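Local structure of ectonucleoside triphosphate diphosphohydrolase 4 (Homo sapiens, 6WG5) at residues 168-171 with 172-176; 130-133 with 134-138. The protein belongs to the GDA1/CD39 family of nucleoside phosphatases, whose members are built on the two-lobed fold of the actin-like ATPase clan. One frame throughout, in Å; residues are numbered along the deposited sequence.

Contact 1. Residues 168-171 with 172-176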
loop_
_atom_site.group_PDB
_atom_site.type_symbol
_atom_site.label_atom_id
_atom_site.label_comp_id
_atom_site.label_asym_id
_atom_site.label_seq_id
_atom_site.Cartn_x
_atom_site.Cartn_y
_atom_site.Cartn_z
ATOM N N GLU A 168 15.014 -7.578 -10.054
ATOM C CA GLU A 168 15.015 -8.028 -8.672
ATOM C C GLU A 168 13.599 -8.390 -8.248
ATOM O O GLU A 168 12.622 -7.811 -8.732
ATOM C CB GLU A 168 15.591 -6.941 -7.755
ATOM C CG GLU A 168 15.461 -7.210 -6.262
ATOM C CD GLU A 168 15.893 -6.024 -5.424
ATOM O OE1 GLU A 168 16.065 -6.190 -4.197
ATOM O OE2 GLU A 168 16.055 -4.922 -5.994
ATOM N N VAL A 169 13.507 -9.356 -7.340
ATOM C CA VAL A 169 12.264 -9.692 -6.656
ATOM C C VAL A 169 12.290 -8.973 -5.315
ATOM O O VAL A 169 13.055 -9.341 -4.417
ATOM C CB VAL A 169 12.108 -11.207 -6.471
ATOM C CG1 VAL A 169 10.817 -11.526 -5.723
ATOM C CG2 VAL A 169 12.138 -11.913 -7.817
ATOM N N ILE A 170 11.453 -7.949 -5.170
ATOM C CA ILE A 170 11.438 -7.149 -3.951
ATOM C C ILE A 170 10.561 -7.828 -2.908
ATOM O O ILE A 170 9.595 -8.527 -3.232
ATOM C CB ILE A 170 10.960 -5.713 -4.245
ATOM C CG1 ILE A 170 9.512 -5.712 -4.751
ATOM C CG2 ILE A 170 11.886 -5.050 -5.263
ATOM C CD1 ILE A 170 8.898 -4.326 -4.845
ATOM N N SER A 171 10.907 -7.623 -1.642
ATOM C CA SER A 171 10.128 -8.159 -0.539
ATOM C C SER A 171 8.896 -7.294 -0.287
ATOM O O SER A 171 8.804 -6.149 -0.737
ATOM C CB SER A 171 10.975 -8.235 0.730
ATOM O OG SER A 171 11.447 -6.951 1.106
ATOM N N GLY A 172 7.936 -7.863 0.445
ATOM C CA GLY A 172 6.765 -7.097 0.832
ATOM C C GLY A 172 7.114 -5.883 1.668
ATOM O O GLY A 172 6.449 -4.847 1.578
ATOM N N LYS A 173 8.161 -5.990 2.490
ATOM C CA LYS A 173 8.636 -4.843 3.253
ATOM C C LYS A 173 9.092 -3.725 2.322
ATOM O O LYS A 173 8.758 -2.553 2.527
ATOM C CB LYS A 173 9.774 -5.276 4.177
ATOM C CG LYS A 173 10.261 -4.212 5.147
ATOM C CD LYS A 173 11.742 -4.396 5.427
ATOM C CE LYS A 173 12.130 -3.933 6.818
ATOM N NZ LYS A 173 13.555 -4.267 7.106
ATOM N N GLN A 174 9.857 -4.072 1.282
ATOM C CA GLN A 174 10.293 -3.066 0.318
ATOM C C GLN A 174 9.103 -2.449 -0.407
ATOM O O GLN A 174 9.083 -1.241 -0.670
ATOM C CB GLN A 174 11.262 -3.680 -0.693
ATOM C CG GLN A 174 12.580 -4.142 -0.106
ATOM C CD GLN A 174 13.497 -4.743 -1.155
ATOM O OE1 GLN A 174 13.455 -5.947 -1.421
ATOM N NE2 GLN A 174 14.325 -3.904 -1.765
ATOM N N GLU A 175 8.106 -3.267 -0.749
ATOM C CA GLU A 175 6.924 -2.737 -1.418
ATOM C C GLU A 175 6.208 -1.728 -0.530
ATOM O O GLU A 175 5.743 -0.687 -1.008
ATOM C CB GLU A 175 5.987 -3.880 -1.802
ATOM C CG GLU A 175 4.989 -3.522 -2.888
ATOM C CD GLU A 175 3.999 -4.638 -3.164
ATOM O OE1 GLU A 175 4.257 -5.785 -2.736
ATOM O OE2 GLU A 175 2.963 -4.367 -3.806
ATOM N N GLY A 176 6.121 -2.014 0.770
ATOM C CA GLY A 176 5.512 -1.066 1.687
ATOM C C GLY A 176 6.298 0.226 1.797
ATOM O O GLY A 176 5.719 1.315 1.821
#
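Glu168, one residue before the end of its strand, reaches with an extended side chain toward Gln174, which comes from the opposite direction out of the first turn of the helix. Its OE1 stands 3.8 Å from NE2 of Gln174, the carboxylate and amide planes turned 54° against each other: a loose polar approach. Ile170 meets the amide from its backbone and branch point, with CA 3.5 Å and CB 3.8 Å from OE1 of Gln174. Its CD1 rests beside CB of Glu175, 4.2 Å away.

Ser171 carries the contact as the N-cap, forming a capping box with Gln174. In one direction the backbone N of Gln174 donates to OG of Ser171 over 3.3 Å. OG can meet it because it lies between the backbone N and the carbonyl carbon (chi1 60°). In return, N of Ser171 donates to OE1 of Gln174 at 3.1 Å, a nearly straight bond (169°) whose donor is tilted out of the amide plane. The bond to OE1 holds the glutamine amide turned toward Ser171, and the bond to OG gives the backbone N-H of Gln174 an acceptor in the first turn of the helix. Helical bonding then begins with N of Glu175 to O of Ser171, 3.0 Å.

The segment thus turns strand 167-169 into helix 172-186. The strand pairs in parallel with strand 127-131 through backbone bonds of Glu168 and Ile170; Trp479 of helix 479-487 packs on Ile170 and Glu175, and Lys173 NZ turns away to bond Leu255 O.

Contact 2. Residues 130-133 with 134-138; sequences LCTA and GMRIL
The guanidinium of Arg136 lies with one face over the Thr132-Ala133 peptide. Thr132 C sits 3.4 Å from that plane, displaced toward the rim, while Ala133 N lies 3.9 Å beneath the centre of the group. The backbone N of Gly172 faces the other side. On the same face as the peptide, NH2 lies over Thr132, 3.4 Å from its CA and 3.5 Å from its CB; NE and NH2 use their N-H groups elsewhere, on Ile170 O and Glu175 OE1. A bend at chi3 (-100°) folds the arginine back over the turn.

Below it the short helix is loosely bonded. Arg136 N shares itself between Thr132 O and Ala133 O, each 3.3 Å away and each a weak bond. Thr132 occupies the N-cap position without a capping bond from its side chain; OG1 instead makes a weak hydrogen bond to Cys48 O. Further along the turn, Ile137 lays CG1 against Ala133 O at 3.5 Å. On the buried flank, Met135 CG packs on Cys131 CB, 3.7 Å apart, as an apolar contact between strand end and helix.

The chemistry is therefore divided: on the inner flank the contact of Cys131 and Met135 is carbon on carbon, and on the other a cation lies flat on a peptide. Gripped by Ile170 O at NE and Glu175 OE1 at NH2, the guanidinium has its rotation fixed, and the nearby carboxylate probably offsets its charge.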
loop_
_atom_site.group_PDB
_atom_site.type_symbol
_atom_site.label_atom_id
_atom_site.label_comp_id
_atom_site.label_asym_id
_atom_site.label_seq_id
_atom_site.Cartn_x
_atom_site.Cartn_y
_atom_site.Cartn_z
ATOM N N LEU A 130 10.740 -4.892 -11.157
ATOM C CA LEU A 130 10.579 -5.287 -9.763
ATOM C C LEU A 130 9.336 -6.156 -9.640
ATOM O O LEU A 130 8.229 -5.714 -9.965
ATOM C CB LEU A 130 10.477 -4.051 -8.867
ATOM C CG LEU A 130 11.565 -3.002 -9.115
ATOM C CD1 LEU A 130 11.308 -1.758 -8.281
ATOM C CD2 LEU A 130 12.947 -3.571 -8.824
ATOM N N CYS A 131 9.521 -7.387 -9.169
ATOM C CA CYS A 131 8.454 -8.373 -9.081
ATOM C C CYS A 131 8.009 -8.531 -7.634
ATOM O O CYS A 131 8.829 -8.455 -6.714
ATOM C CB CYS A 131 8.918 -9.722 -9.635
ATOM S SG CYS A 131 9.928 -9.591 -11.130
ATOM N N THR A 132 6.711 -8.764 -7.441
ATOM C CA THR A 132 6.140 -8.808 -6.100
ATOM C C THR A 132 5.720 -10.224 -5.710
ATOM O O THR A 132 6.562 -11.126 -5.648
ATOM C CB THR A 132 4.955 -7.841 -6.003
ATOM O OG1 THR A 132 4.017 -8.119 -7.049
ATOM C CG2 THR A 132 5.433 -6.401 -6.116
ATOM N N ALA A 133 4.426 -10.436 -5.449
ATOM C CA ALA A 133 3.989 -11.675 -4.813
ATOM C C ALA A 133 4.053 -12.865 -5.763
ATOM O O ALA A 133 4.277 -13.997 -5.317
ATOM C CB ALA A 133 2.569 -11.511 -4.274
ATOM N N GLY A 134 3.853 -12.640 -7.062
ATOM C CA GLY A 134 3.859 -13.750 -7.999
ATOM C C GLY A 134 5.166 -14.520 -7.987
ATOM O O GLY A 134 5.174 -15.751 -8.058
ATOM N N MET A 135 6.288 -13.806 -7.899
ATOM C CA MET A 135 7.604 -14.430 -7.916
ATOM C C MET A 135 8.108 -14.800 -6.529
ATOM O O MET A 135 9.036 -15.611 -6.419
ATOM C CB MET A 135 8.616 -13.492 -8.579
ATOM C CG MET A 135 8.411 -13.317 -10.074
ATOM S SD MET A 135 9.250 -14.583 -11.043
ATOM C CE MET A 135 10.967 -14.135 -10.778
ATOM N N ARG A 136 7.523 -14.231 -5.474
ATOM C CA ARG A 136 8.003 -14.494 -4.122
ATOM C C ARG A 136 7.763 -15.943 -3.717
ATOM O O ARG A 136 8.584 -16.539 -3.009
ATOM C CB ARG A 136 7.322 -13.547 -3.136
ATOM C CG ARG A 136 8.266 -12.612 -2.405
ATOM C CD ARG A 136 7.479 -11.604 -1.588
ATOM N NE ARG A 136 7.383 -10.308 -2.257
ATOM C CZ ARG A 136 6.356 -9.471 -2.140
ATOM N NH1 ARG A 136 5.305 -9.788 -1.394
ATOM N NH2 ARG A 136 6.374 -8.313 -2.786
ATOM N N ILE A 137 6.642 -16.529 -4.153
ATOM C CA ILE A 137 6.289 -17.887 -3.749
ATOM C C ILE A 137 6.831 -18.946 -4.699
ATOM O O ILE A 137 6.590 -20.140 -4.478
ATOM C CB ILE A 137 4.759 -18.061 -3.613
ATOM C CG1 ILE A 137 4.030 -17.494 -4.835
ATOM C CG2 ILE A 137 4.271 -17.408 -2.323
ATOM C CD1 ILE A 137 2.542 -17.794 -4.858
ATOM N N LEU A 138 7.555 -18.556 -5.745
ATOM C CA LEU A 138 8.227 -19.539 -6.575
ATOM C C LEU A 138 9.461 -20.076 -5.857
ATOM O O LEU A 138 10.018 -19.412 -4.980
ATOM C CB LEU A 138 8.641 -18.929 -7.911
ATOM C CG LEU A 138 7.565 -18.558 -8.937
ATOM C CD1 LEU A 138 8.216 -18.337 -10.298
ATOM C CD2 LEU A 138 6.474 -19.616 -9.034
#

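How the contacts relate
The two contacts are successive strand-to-helix turns of one sheet, contact 2 at the end of strand 127-131 and contact 1 at the end of the parallel neighbour 167-169; their centres are about 9 Å apart. The sheet pairing continues between them through Ile170 N and Cys131 O, 3.1 Å apart. Arg136 then bridges the loops beyond it: its NE lies 3.0 Å from Ile170 O, and its CZ lies 3.4 Å from Gly172 N, so backbone from both turns sandwiches the guanidinium. Glu175 OE1 of contact 1 also comes within 3.6 Å of Thr132 CG2. Trp479 borders both turns.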